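Local coordinates for protein tRNA (guanine(26)-N(2))-dimethyltransferase (Pyrococcus horikoshii, PDB 2DUL) that probably transfers two methyl groups from S-adenosyl-L-methionine to the exocyclic amine of guanine 26 in tRNA, at residues 33-38 and 59-64; 41-46 and 67-72; 37-42 and 226-231; 49-54 and 132-137. One frame throughout, in Å; residues are numbered along the deposited sequence.

Interaction 1 of 4, residues 33-38 and 59-64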
loop_
_atom_site.group_PDB
_atom_site.type_symbol
_atom_site.label_atom_id
_atom_site.label_comp_id
_atom_site.label_asym_id
_atom_site.label_seq_id
_atom_site.Cartn_x
_atom_site.Cartn_y
_atom_site.Cartn_z
ATOM N N ALA A 33 -8.030 -6.170 -9.714
ATOM C CA ALA A 33 -9.317 -5.507 -9.558
ATOM C C ALA A 33 -9.584 -5.270 -8.072
ATOM O O ALA A 33 -10.209 -4.276 -7.698
ATOM C CB ALA A 33 -10.428 -6.359 -10.162
ATOM N N LEU A 34 -9.112 -6.194 -7.232
ATOM C CA LEU A 34 -9.277 -6.080 -5.783
ATOM C C LEU A 34 -8.524 -4.845 -5.292
ATOM O O LEU A 34 -9.046 -4.054 -4.507
ATOM C CB LEU A 34 -8.719 -7.326 -5.079
ATOM C CG LEU A 34 -8.600 -7.255 -3.553
ATOM C CD1 LEU A 34 -9.978 -7.092 -2.939
ATOM C CD2 LEU A 34 -7.926 -8.513 -3.021
ATOM N N ASN A 35 -7.287 -4.701 -5.756
ATOM C CA ASN A 35 -6.440 -3.568 -5.396
ATOM C C ASN A 35 -7.168 -2.270 -5.742
ATOM O O ASN A 35 -7.228 -1.344 -4.932
ATOM C CB ASN A 35 -5.111 -3.657 -6.160
ATOM C CG ASN A 35 -4.181 -2.481 -5.882
ATOM O OD1 ASN A 35 -4.485 -1.334 -6.219
ATOM N ND2 ASN A 35 -3.033 -2.767 -5.270
ATOM N N ARG A 36 -7.734 -2.207 -6.945
ATOM C CA ARG A 36 -8.452 -1.012 -7.370
ATOM C C ARG A 36 -9.733 -0.795 -6.554
ATOM O O ARG A 36 -10.118 0.348 -6.287
ATOM C CB ARG A 36 -8.744 -1.080 -8.874
ATOM C CG ARG A 36 -7.483 -0.923 -9.734
ATOM C CD ARG A 36 -7.799 -0.933 -11.222
ATOM N NE ARG A 36 -7.997 -2.280 -11.759
ATOM C CZ ARG A 36 -7.020 -3.075 -12.187
ATOM N NH1 ARG A 36 -5.755 -2.672 -12.145
ATOM N NH2 ARG A 36 -7.309 -4.275 -12.677
ATOM N N ASP A 37 -10.388 -1.880 -6.142
ATOM C CA ASP A 37 -11.589 -1.747 -5.319
ATOM C C ASP A 37 -11.213 -1.009 -4.033
ATOM O O ASP A 37 -11.910 -0.085 -3.606
ATOM C CB ASP A 37 -12.160 -3.113 -4.914
ATOM C CG ASP A 37 -13.049 -3.737 -5.979
ATOM O OD1 ASP A 37 -13.619 -3.003 -6.816
ATOM O OD2 ASP A 37 -13.193 -4.978 -5.955
ATOM N N ILE A 38 -10.116 -1.443 -3.416
ATOM C CA ILE A 38 -9.649 -0.857 -2.162
ATOM C C ILE A 38 -9.437 0.645 -2.286
ATOM O O ILE A 38 -9.918 1.417 -1.451
ATOM C CB ILE A 38 -8.322 -1.523 -1.682
ATOM C CG1 ILE A 38 -8.516 -3.034 -1.544
ATOM C CG2 ILE A 38 -7.883 -0.935 -0.344
ATOM C CD1 ILE A 38 -9.619 -3.431 -0.589
ATOM N N GLY A 59 -5.856 2.182 -18.611
ATOM C CA GLY A 59 -6.586 3.323 -18.079
ATOM C C GLY A 59 -7.659 2.928 -17.078
ATOM O O GLY A 59 -8.373 3.781 -16.550
ATOM N N ILE A 60 -7.763 1.633 -16.795
ATOM C CA ILE A 60 -8.778 1.130 -15.871
ATOM C C ILE A 60 -8.834 1.822 -14.511
ATOM O O ILE A 60 -9.920 2.122 -14.015
ATOM C CB ILE A 60 -8.625 -0.403 -15.644
ATOM C CG1 ILE A 60 -9.715 -0.902 -14.691
ATOM C CG2 ILE A 60 -7.250 -0.723 -15.075
ATOM C CD1 ILE A 60 -11.130 -0.714 -15.215
ATOM N N ARG A 61 -7.679 2.082 -13.907
ATOM C CA ARG A 61 -7.663 2.717 -12.589
ATOM C C ARG A 61 -8.286 4.110 -12.624
ATOM O O ARG A 61 -9.210 4.393 -11.865
ATOM C CB ARG A 61 -6.231 2.794 -12.046
ATOM C CG ARG A 61 -6.131 3.184 -10.577
ATOM C CD ARG A 61 -4.682 3.158 -10.098
ATOM N NE ARG A 61 -4.088 1.829 -10.216
ATOM C CZ ARG A 61 -4.094 0.908 -9.256
ATOM N NH1 ARG A 61 -3.531 -0.269 -9.477
ATOM N NH2 ARG A 61 -4.639 1.165 -8.071
ATOM N N GLY A 62 -7.780 4.968 -13.506
ATOM C CA GLY A 62 -8.307 6.317 -13.620
ATOM C C GLY A 62 -9.774 6.348 -14.028
ATOM O O GLY A 62 -10.545 7.178 -13.546
ATOM N N ILE A 63 -10.168 5.450 -14.924
ATOM C CA ILE A 63 -11.559 5.400 -15.361
ATOM C C ILE A 63 -12.461 5.056 -14.176
ATOM O O ILE A 63 -13.525 5.654 -14.005
ATOM C CB ILE A 63 -11.749 4.369 -16.498
ATOM C CG1 ILE A 63 -11.107 4.908 -17.780
ATOM C CG2 ILE A 63 -13.236 4.096 -16.726
ATOM C CD1 ILE A 63 -10.922 3.868 -18.866
ATOM N N ARG A 64 -12.039 4.108 -13.344
ATOM C CA ARG A 64 -12.849 3.753 -12.183
ATOM C C ARG A 64 -12.863 4.902 -11.174
ATOM O O ARG A 64 -13.871 5.138 -10.509
ATOM C CB ARG A 64 -12.340 2.462 -11.539
ATOM C CG ARG A 64 -12.563 1.238 -12.421
ATOM C CD ARG A 64 -12.394 -0.041 -11.630
ATOM N NE ARG A 64 -13.346 -0.120 -10.526
ATOM C CZ ARG A 64 -13.253 -0.986 -9.522
ATOM N NH1 ARG A 64 -12.249 -1.856 -9.483
ATOM N NH2 ARG A 64 -14.154 -0.975 -8.548
HETATM O O HOH W 1 -3.974 -0.371 -12.898
#
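N35, R36 and D37 of helix 33-46 meet I60, R61 and R64 of helix 60-68 in a buried, largely polar helix-helix contact on one face of the central sheet. The short axes pass 10.6 Å apart with a crossing angle of -34°, and long side chains bridge the interval. At one end R64 forms a salt bridge with D37: R64 NH2 is 2.7 Å from D37 OD1, which lies in the guanidinium plane, and R64 NH1 adds a weak bond to the same oxygen. At the other end R61 NH2 donates to N35 OD1 over 3.1 Å, nearly straight at 166°. Between them runs R36, whose CG lies over a face of the R61 guanidinium, 3.9 Å from R61 CZ. A bend at chi3 (-80°) turns its own guanidinium so that I60 CG2 lies over one face, 3.7 Å from R36 CZ, and E8 takes both R36 NE and R64 NH1 in salt bridges. R36 NH1 and R61 NH1 come within 4.2 Å; D136 and D138, both paired with R61, probably offset this charge. A leucine at R61 would probably leave N35 OD1 without this donor and D136 without one of its positive mates. Both R36 and R61 are predicted to bind S-adenosyl-L-methionine, consistent with an arginine-lined cofactor site in a class I-like methyltransferase fold.

Interaction 2 of 4, residues 41-46 and 67-72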
loop_
_atom_site.group_PDB
_atom_site.type_symbol
_atom_site.label_atom_id
_atom_site.label_comp_id
_atom_site.label_asym_id
_atom_site.label_seq_id
_atom_site.Cartn_x
_atom_site.Cartn_y
_atom_site.Cartn_z
ATOM N N VAL A 41 -12.682 2.477 -2.609
ATOM C CA VAL A 41 -13.340 2.594 -1.314
ATOM C C VAL A 41 -12.732 3.743 -0.520
ATOM O O VAL A 41 -13.446 4.592 0.018
ATOM C CB VAL A 41 -13.205 1.292 -0.498
ATOM C CG1 VAL A 41 -13.712 1.512 0.929
ATOM C CG2 VAL A 41 -13.998 0.178 -1.170
ATOM N N LEU A 42 -11.405 3.768 -0.465
ATOM C CA LEU A 42 -10.689 4.804 0.264
ATOM C C LEU A 42 -11.017 6.202 -0.244
ATOM O O LEU A 42 -11.278 7.111 0.547
ATOM C CB LEU A 42 -9.177 4.565 0.176
ATOM C CG LEU A 42 -8.301 5.569 0.935
ATOM C CD1 LEU A 42 -8.696 5.576 2.408
ATOM C CD2 LEU A 42 -6.829 5.208 0.776
ATOM N N LEU A 43 -11.010 6.376 -1.561
ATOM C CA LEU A 43 -11.292 7.681 -2.141
ATOM C C LEU A 43 -12.699 8.168 -1.819
ATOM O O LEU A 43 -12.943 9.374 -1.767
ATOM C CB LEU A 43 -11.064 7.659 -3.658
ATOM C CG LEU A 43 -9.663 8.088 -4.126
ATOM C CD1 LEU A 43 -8.585 7.413 -3.300
ATOM C CD2 LEU A 43 -9.501 7.761 -5.601
ATOM N N ASN A 44 -13.620 7.235 -1.593
ATOM C CA ASN A 44 -14.990 7.597 -1.259
ATOM C C ASN A 44 -15.093 8.081 0.182
ATOM O O ASN A 44 -16.137 8.574 0.609
ATOM C CB ASN A 44 -15.923 6.411 -1.497
ATOM C CG ASN A 44 -16.474 6.390 -2.908
ATOM O OD1 ASN A 44 -17.307 7.221 -3.264
ATOM N ND2 ASN A 44 -16.002 5.452 -3.725
ATOM N N ILE A 45 -13.999 7.942 0.925
ATOM C CA ILE A 45 -13.945 8.390 2.308
ATOM C C ILE A 45 -13.167 9.699 2.367
ATOM O O ILE A 45 -13.617 10.670 2.974
ATOM C CB ILE A 45 -13.235 7.356 3.219
ATOM C CG1 ILE A 45 -14.001 6.030 3.208
ATOM C CG2 ILE A 45 -13.130 7.891 4.640
ATOM C CD1 ILE A 45 -15.431 6.142 3.688
ATOM N N LEU A 46 -12.003 9.724 1.720
ATOM C CA LEU A 46 -11.149 10.911 1.720
ATOM C C LEU A 46 -11.557 11.995 0.729
ATOM O O LEU A 46 -11.243 13.167 0.929
ATOM C CB LEU A 46 -9.691 10.499 1.499
ATOM C CG LEU A 46 -8.949 10.106 2.785
ATOM C CD1 LEU A 46 -9.846 9.273 3.686
ATOM C CD2 LEU A 46 -7.681 9.347 2.433
ATOM N N LEU A 67 -15.479 7.192 -12.555
ATOM C CA LEU A 67 -16.831 6.636 -12.477
ATOM C C LEU A 67 -17.335 6.277 -11.083
ATOM O O LEU A 67 -18.545 6.279 -10.846
ATOM C CB LEU A 67 -16.942 5.372 -13.343
ATOM C CG LEU A 67 -16.809 5.470 -14.861
ATOM C CD1 LEU A 67 -16.673 4.064 -15.450
ATOM C CD2 LEU A 67 -18.016 6.192 -15.446
ATOM N N GLU A 68 -16.423 5.982 -10.160
ATOM C CA GLU A 68 -16.832 5.533 -8.834
ATOM C C GLU A 68 -16.424 6.332 -7.602
ATOM O O GLU A 68 -16.681 5.897 -6.482
ATOM C CB GLU A 68 -16.373 4.082 -8.659
ATOM C CG GLU A 68 -16.852 3.163 -9.776
ATOM C CD GLU A 68 -16.239 1.775 -9.710
ATOM O OE1 GLU A 68 -16.183 1.201 -8.600
ATOM O OE2 GLU A 68 -15.823 1.253 -10.770
ATOM N N THR A 69 -15.802 7.489 -7.785
ATOM C CA THR A 69 -15.385 8.283 -6.636
ATOM C C THR A 69 -15.708 9.754 -6.858
ATOM O O THR A 69 -16.039 10.163 -7.968
ATOM C CB THR A 69 -13.869 8.152 -6.378
ATOM O OG1 THR A 69 -13.151 8.958 -7.321
ATOM C CG2 THR A 69 -13.426 6.700 -6.524
ATOM N N PRO A 70 -15.620 10.568 -5.795
ATOM C CA PRO A 70 -15.903 12.006 -5.872
ATOM C C PRO A 70 -14.825 12.814 -6.602
ATOM O O PRO A 70 -14.894 14.044 -6.649
ATOM C CB PRO A 70 -16.019 12.415 -4.399
ATOM C CG PRO A 70 -16.440 11.145 -3.717
ATOM C CD PRO A 70 -15.549 10.133 -4.390
ATOM N N ALA A 71 -13.828 12.133 -7.159
ATOM C CA ALA A 71 -12.761 12.831 -7.876
ATOM C C ALA A 71 -13.380 13.698 -8.971
ATOM O O ALA A 71 -14.272 13.251 -9.691
ATOM C CB ALA A 71 -11.777 11.820 -8.486
ATOM N N GLU A 72 -12.912 14.938 -9.089
ATOM C CA GLU A 72 -13.432 15.873 -10.086
ATOM C C GLU A 72 -12.555 15.981 -11.328
ATOM O O GLU A 72 -13.052 16.183 -12.438
ATOM C CB GLU A 72 -13.594 17.258 -9.452
ATOM C CG GLU A 72 -14.770 17.349 -8.492
ATOM C CD GLU A 72 -14.788 18.637 -7.685
ATOM O OE1 GLU A 72 -14.489 19.709 -8.251
ATOM O OE2 GLU A 72 -15.117 18.576 -6.481
#
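Helix 33-46 packs against the exit of the beta-alpha-beta crossover made by strand 50-53, helix 60-68 and strand 73-78: where helix 60-68 gives way to the loop before strand 73-78, T69 and P70 lie against L43 and N44, near the C-terminal end of helix 33-46. The backbones come close here, with the CA atoms of N44 and T69 5.4 Å apart. One side-chain to backbone bond joins the two segments. N44 ND2 donates to the carbonyl oxygen of E68 over 2.9 Å with an angle of 161° at the hydrogen, and that oxygen stays near the amide plane of N44. E68 is the last helical residue, so the asparagine supplies a donor to a carbonyl at the helix end; the same ND2 also bonds V40 O within its own helix, which limits how the amide can turn. Its other branch, OD1, lies against the proline ring, 3.6 Å from P70 CD, the two side chains crossing at about a right angle. The apolar half of the contact is L43 CB against T69 CG2 at 3.8 Å, beside V40. The E68 carboxylate points elsewhere, to a salt bridge with R64. T69 divides its branches: with chi1 at 77°, CG2 stands anti to the carbonyl carbon and meets L43, while OG1 bonds F65 O in the preceding helical turn. That hydroxyl also closes an ST turn, accepting from A71 N, with T69 OG1 3.3 Å from that nitrogen.

Interaction 3 of 4, residues 37-42 and 226-231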
loop_
_atom_site.group_PDB
_atom_site.type_symbol
_atom_site.label_atom_id
_atom_site.label_comp_id
_atom_site.label_asym_id
_atom_site.label_seq_id
_atom_site.Cartn_x
_atom_site.Cartn_y
_atom_site.Cartn_z
ATOM N N ASP A 37 -10.388 -1.880 -6.142
ATOM C CA ASP A 37 -11.589 -1.747 -5.319
ATOM C C ASP A 37 -11.213 -1.009 -4.033
ATOM O O ASP A 37 -11.910 -0.085 -3.606
ATOM C CB ASP A 37 -12.160 -3.113 -4.914
ATOM C CG ASP A 37 -13.049 -3.737 -5.979
ATOM O OD1 ASP A 37 -13.619 -3.003 -6.816
ATOM O OD2 ASP A 37 -13.193 -4.978 -5.955
ATOM N N ILE A 38 -10.116 -1.443 -3.416
ATOM C CA ILE A 38 -9.649 -0.857 -2.162
ATOM C C ILE A 38 -9.437 0.645 -2.286
ATOM O O ILE A 38 -9.918 1.417 -1.451
ATOM C CB ILE A 38 -8.322 -1.523 -1.682
ATOM C CG1 ILE A 38 -8.516 -3.034 -1.544
ATOM C CG2 ILE A 38 -7.883 -0.935 -0.344
ATOM C CD1 ILE A 38 -9.619 -3.431 -0.589
ATOM N N VAL A 39 -8.725 1.068 -3.325
ATOM C CA VAL A 39 -8.480 2.493 -3.501
ATOM C C VAL A 39 -9.795 3.237 -3.769
ATOM O O VAL A 39 -9.995 4.352 -3.276
ATOM C CB VAL A 39 -7.428 2.761 -4.629
ATOM C CG1 VAL A 39 -7.880 2.168 -5.946
ATOM C CG2 VAL A 39 -7.183 4.256 -4.760
ATOM N N VAL A 40 -10.696 2.620 -4.528
ATOM C CA VAL A 40 -11.993 3.236 -4.812
ATOM C C VAL A 40 -12.731 3.470 -3.494
ATOM O O VAL A 40 -13.324 4.531 -3.277
ATOM C CB VAL A 40 -12.858 2.335 -5.737
ATOM C CG1 VAL A 40 -14.331 2.743 -5.666
ATOM C CG2 VAL A 40 -12.365 2.457 -7.171
ATOM N N VAL A 41 -12.682 2.477 -2.609
ATOM C CA VAL A 41 -13.340 2.594 -1.314
ATOM C C VAL A 41 -12.732 3.743 -0.520
ATOM O O VAL A 41 -13.446 4.592 0.018
ATOM C CB VAL A 41 -13.205 1.292 -0.498
ATOM C CG1 VAL A 41 -13.712 1.512 0.929
ATOM C CG2 VAL A 41 -13.998 0.178 -1.170
ATOM N N LEU A 42 -11.405 3.768 -0.465
ATOM C CA LEU A 42 -10.689 4.804 0.264
ATOM C C LEU A 42 -11.017 6.202 -0.244
ATOM O O LEU A 42 -11.278 7.111 0.547
ATOM C CB LEU A 42 -9.177 4.565 0.176
ATOM C CG LEU A 42 -8.301 5.569 0.935
ATOM C CD1 LEU A 42 -8.696 5.576 2.408
ATOM C CD2 LEU A 42 -6.829 5.208 0.776
ATOM N N TYR A 226 2.195 -8.496 -3.181
ATOM C CA TYR A 226 2.334 -7.091 -3.515
ATOM C C TYR A 226 2.146 -6.285 -2.239
ATOM O O TYR A 226 1.371 -6.661 -1.362
ATOM C CB TYR A 226 1.364 -6.666 -4.636
ATOM C CG TYR A 226 -0.089 -6.448 -4.279
ATOM C CD1 TYR A 226 -0.485 -5.356 -3.506
ATOM C CD2 TYR A 226 -1.081 -7.292 -4.785
ATOM C CE1 TYR A 226 -1.834 -5.102 -3.252
ATOM C CE2 TYR A 226 -2.435 -7.050 -4.537
ATOM C CZ TYR A 226 -2.806 -5.950 -3.771
ATOM O OH TYR A 226 -4.143 -5.690 -3.534
ATOM N N PHE A 227 2.901 -5.202 -2.126
ATOM C CA PHE A 227 2.851 -4.348 -0.950
ATOM C C PHE A 227 2.166 -3.041 -1.311
ATOM O O PHE A 227 2.451 -2.450 -2.355
ATOM C CB PHE A 227 4.270 -4.102 -0.444
ATOM C CG PHE A 227 5.036 -5.367 -0.168
ATOM C CD1 PHE A 227 5.508 -6.155 -1.218
ATOM C CD2 PHE A 227 5.264 -5.787 1.138
ATOM C CE1 PHE A 227 6.197 -7.344 -0.970
ATOM C CE2 PHE A 227 5.951 -6.973 1.400
ATOM C CZ PHE A 227 6.419 -7.755 0.342
ATOM N N ARG A 228 1.270 -2.597 -0.435
ATOM C CA ARG A 228 0.485 -1.387 -0.652
ATOM C C ARG A 228 0.601 -0.414 0.520
ATOM O O ARG A 228 0.510 -0.811 1.680
ATOM C CB ARG A 228 -0.991 -1.769 -0.811
ATOM C CG ARG A 228 -1.634 -1.453 -2.146
ATOM C CD ARG A 228 -1.615 0.031 -2.468
ATOM N NE ARG A 228 -2.678 0.384 -3.408
ATOM C CZ ARG A 228 -2.640 1.429 -4.229
ATOM N NH1 ARG A 228 -1.583 2.231 -4.238
ATOM N NH2 ARG A 228 -3.668 1.683 -5.027
ATOM N N ALA A 229 0.772 0.867 0.216
ATOM C CA ALA A 229 0.874 1.870 1.267
ATOM C C ALA A 229 0.160 3.158 0.894
ATOM O O ALA A 229 0.455 3.768 -0.138
ATOM C CB ALA A 229 2.342 2.167 1.574
ATOM N N PHE A 230 -0.788 3.557 1.736
ATOM C CA PHE A 230 -1.522 4.797 1.537
ATOM C C PHE A 230 -1.091 5.725 2.668
ATOM O O PHE A 230 -1.278 5.401 3.842
ATOM C CB PHE A 230 -3.038 4.577 1.624
ATOM C CG PHE A 230 -3.603 3.746 0.508
ATOM C CD1 PHE A 230 -3.886 2.398 0.700
ATOM C CD2 PHE A 230 -3.849 4.314 -0.738
ATOM C CE1 PHE A 230 -4.412 1.621 -0.335
ATOM C CE2 PHE A 230 -4.375 3.547 -1.784
ATOM C CZ PHE A 230 -4.657 2.197 -1.582
ATOM N N VAL A 231 -0.508 6.867 2.321
ATOM C CA VAL A 231 -0.066 7.810 3.338
ATOM C C VAL A 231 -0.602 9.209 3.117
ATOM O O VAL A 231 -0.882 9.619 1.988
ATOM C CB VAL A 231 1.486 7.877 3.417
ATOM C CG1 VAL A 231 2.041 6.508 3.762
ATOM C CG2 VAL A 231 2.063 8.373 2.107
#
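The F230 ring has L42 on one face: the methyl CD2 of L42 stands 3.7 Å from the ring centroid, 24° off the normal, which is the geometry of a CH-pi contact. The methyl is displaced toward one side of the ring, with L42 CD2 only 3.5 Å from F230 CD2. Two further branches approach the ring obliquely, V39 CG2 at 4.2 Å from F230 CE2 and I38 CG2 at 4.3 Å from F230 CE1. The second flat group is the R228 guanidinium, over one face of which, near its rim, lies CZ of F230. R228 NH2 also reaches V39, 3.9 Å from its CB, so V39 touches both the ring and the guanidinium. The main polar partner of R228 is D136, whose OD2 forms a salt bridge with R228 NH1. F230 gets there with CG anti to its carbonyl carbon (chi1 -67°), while V39 crosses it at about a right angle and the L42 side chain runs past it in the opposite sense. Replacing F230 with alanine would probably open a gap between strand 226-235 and the L42, V39 and I38 side of the helix, and take away the ring carbon over the R228 guanidinium. The helix and strand axes run 11.4 Å apart and within 11° of parallel, spacing bridged by these side chains. Strand 226-235 lies between strands 158-164 and 213-223, antiparallel to both; I38 and L42 also touch strand 213-223, V39 packs on helix 60-68, and F227 and A229 meet helix 192-209.

Interaction 4 of 4, residues 49-54 and 132-137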
loop_
_atom_site.group_PDB
_atom_site.type_symbol
_atom_site.label_atom_id
_atom_site.label_comp_id
_atom_site.label_asym_id
_atom_site.label_seq_id
_atom_site.Cartn_x
_atom_site.Cartn_y
_atom_site.Cartn_z
ATOM N N LYS A 49 -10.032 15.692 -4.690
ATOM C CA LYS A 49 -10.576 16.308 -5.903
ATOM C C LYS A 49 -9.775 16.079 -7.188
ATOM O O LYS A 49 -10.338 15.684 -8.215
ATOM C CB LYS A 49 -10.756 17.814 -5.677
ATOM C CG LYS A 49 -11.302 18.577 -6.875
ATOM C CD LYS A 49 -11.723 19.998 -6.495
ATOM C CE LYS A 49 -10.542 20.861 -6.069
ATOM N NZ LYS A 49 -9.627 21.137 -7.208
ATOM N N ILE A 50 -8.470 16.340 -7.133
ATOM C CA ILE A 50 -7.594 16.177 -8.291
ATOM C C ILE A 50 -6.719 14.943 -8.078
ATOM O O ILE A 50 -5.900 14.904 -7.161
ATOM C CB ILE A 50 -6.702 17.416 -8.466
ATOM C CG1 ILE A 50 -7.561 18.681 -8.415
ATOM C CG2 ILE A 50 -5.959 17.350 -9.790
ATOM C CD1 ILE A 50 -6.757 19.971 -8.442
ATOM N N VAL A 51 -6.879 13.941 -8.934
ATOM C CA VAL A 51 -6.125 12.705 -8.771
ATOM C C VAL A 51 -5.349 12.276 -10.008
ATOM O O VAL A 51 -5.686 12.647 -11.131
ATOM C CB VAL A 51 -7.067 11.571 -8.349
ATOM C CG1 VAL A 51 -7.855 11.994 -7.107
ATOM C CG2 VAL A 51 -8.026 11.233 -9.489
ATOM N N LEU A 52 -4.306 11.483 -9.785
ATOM C CA LEU A 52 -3.464 10.995 -10.863
ATOM C C LEU A 52 -3.265 9.478 -10.856
ATOM O O LEU A 52 -2.930 8.884 -9.825
ATOM C CB LEU A 52 -2.082 11.664 -10.792
ATOM C CG LEU A 52 -0.997 11.053 -11.690
ATOM C CD1 LEU A 52 -1.345 11.301 -13.155
ATOM C CD2 LEU A 52 0.366 11.658 -11.356
ATOM N N ASP A 53 -3.486 8.867 -12.016
ATOM C CA ASP A 53 -3.262 7.437 -12.229
ATOM C C ASP A 53 -1.956 7.528 -13.034
ATOM O O ASP A 53 -1.976 7.660 -14.257
ATOM C CB ASP A 53 -4.403 6.842 -13.066
ATOM C CG ASP A 53 -4.156 5.393 -13.463
ATOM O OD1 ASP A 53 -3.177 4.791 -12.976
ATOM O OD2 ASP A 53 -4.953 4.854 -14.262
ATOM N N ALA A 54 -0.830 7.497 -12.320
ATOM C CA ALA A 54 0.511 7.667 -12.898
ATOM C C ALA A 54 0.992 6.738 -14.008
ATOM O O ALA A 54 1.653 7.188 -14.945
ATOM C CB ALA A 54 1.555 7.692 -11.768
ATOM N N PHE A 132 -1.589 17.543 -7.258
ATOM C CA PHE A 132 -2.571 16.503 -6.972
ATOM C C PHE A 132 -2.915 16.254 -5.511
ATOM O O PHE A 132 -2.043 16.259 -4.646
ATOM C CB PHE A 132 -2.123 15.170 -7.591
ATOM C CG PHE A 132 -1.924 15.228 -9.077
ATOM C CD1 PHE A 132 -0.655 15.419 -9.615
ATOM C CD2 PHE A 132 -3.013 15.125 -9.937
ATOM C CE1 PHE A 132 -0.472 15.512 -10.995
ATOM C CE2 PHE A 132 -2.844 15.216 -11.318
ATOM C CZ PHE A 132 -1.571 15.411 -11.848
ATOM N N HIS A 133 -4.201 16.020 -5.253
ATOM C CA HIS A 133 -4.679 15.715 -3.910
ATOM C C HIS A 133 -4.383 14.240 -3.644
ATOM O O HIS A 133 -4.276 13.809 -2.499
ATOM C CB HIS A 133 -6.187 15.969 -3.808
ATOM C CG HIS A 133 -6.563 17.412 -3.926
ATOM N ND1 HIS A 133 -6.202 18.354 -2.985
ATOM C CD2 HIS A 133 -7.248 18.081 -4.884
ATOM C CE1 HIS A 133 -6.647 19.540 -3.358
ATOM N NE2 HIS A 133 -7.285 19.403 -4.507
ATOM N N PHE A 134 -4.266 13.464 -4.716
ATOM C CA PHE A 134 -3.968 12.042 -4.589
ATOM C C PHE A 134 -3.240 11.539 -5.822
ATOM O O PHE A 134 -3.612 11.856 -6.950
ATOM C CB PHE A 134 -5.249 11.217 -4.394
ATOM C CG PHE A 134 -5.027 9.717 -4.455
ATOM C CD1 PHE A 134 -4.231 9.070 -3.509
ATOM C CD2 PHE A 134 -5.598 8.956 -5.471
ATOM C CE1 PHE A 134 -4.005 7.684 -3.580
ATOM C CE2 PHE A 134 -5.379 7.570 -5.549
ATOM C CZ PHE A 134 -4.581 6.935 -4.602
ATOM N N ILE A 135 -2.184 10.770 -5.593
ATOM C CA ILE A 135 -1.415 10.179 -6.680
ATOM C C ILE A 135 -1.323 8.692 -6.374
ATOM O O ILE A 135 -1.004 8.307 -5.251
ATOM C CB ILE A 135 0.026 10.758 -6.770
ATOM C CG1 ILE A 135 -0.015 12.223 -7.211
ATOM C CG2 ILE A 135 0.854 9.936 -7.766
ATOM C CD1 ILE A 135 1.367 12.876 -7.317
ATOM N N ASP A 136 -1.625 7.861 -7.363
ATOM C CA ASP A 136 -1.539 6.417 -7.186
ATOM C C ASP A 136 -0.413 5.901 -8.083
ATOM O O ASP A 136 -0.487 5.992 -9.305
ATOM C CB ASP A 136 -2.870 5.748 -7.548
ATOM C CG ASP A 136 -2.979 4.327 -7.003
ATOM O OD1 ASP A 136 -4.105 3.784 -6.969
ATOM O OD2 ASP A 136 -1.942 3.756 -6.602
ATOM N N LEU A 137 0.639 5.396 -7.452
ATOM C CA LEU A 137 1.802 4.858 -8.149
ATOM C C LEU A 137 1.710 3.346 -8.156
ATOM O O LEU A 137 1.909 2.707 -7.118
ATOM C CB LEU A 137 3.094 5.260 -7.435
ATOM C CG LEU A 137 3.527 6.721 -7.422
ATOM C CD1 LEU A 137 4.899 6.824 -6.742
ATOM C CD2 LEU A 137 3.600 7.244 -8.858
#
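V51, L52 and D53 pair in parallel register with F134, I135 and D136 at the centre of the Rossmann-like sheet of this class I-like methyltransferase, strand 50-53 lying between strands 73-78 and 132-137. Flanking these pairs at the corner of the chain, I50 O accepts two donors: H133 N at 2.8 Å, in the carbonyl plane, and F134 N at 3.3 Å, tilted out of it. L52 then uses both of its backbone groups toward the same neighbour, L52 N giving to F134 O at 2.9 Å and L52 O taking D136 N at 3.0 Å. At the other flank, A54 N to D136 O is weak at 3.4 Å. F134 O also receives a CA-H...O contact from V51, whose CA is 3.2 Å away, while V51 and D53 make backbone bonds to strand 73-78. The buried carboxylates are answered from outside the pair: D136 by R61 and R228, and D53 OD2 by the backbone N of G62. Beside L52 and I135, F132 has CG anti to its carbonyl carbon (chi1 -58°), placing its ring with L52 CB over the centre, 3.7 Å from the centroid and 13° off the normal, a CH-pi contact.

How the interactions relate
D136 ties interactions 1, 3 and 4 together: its OD1 is 2.9 Å from R61 NH2 and its OD2 is 2.8 Å from R228 NH1, an arrangement that probably balances the two arginines, whose NH2 atoms lie 3.2 Å apart. Beside it, V39 CG2 meets F134 CZ at 3.7 Å, joining interaction 3 to the strand pair. Interaction 2 follows interaction 1 along the same two helices, centres 11 Å apart, and meets interaction 4 through E72 N and K49 O, 2.8 Å apart. Of the predicted S-adenosyl-L-methionine-binding residues, R36 and R61 belong to interaction 1, and R61 also touches interactions 3 and 4, through R228 and D136. The side chain of A54, in interaction 4, is about 5 Å from that of A121, another such residue.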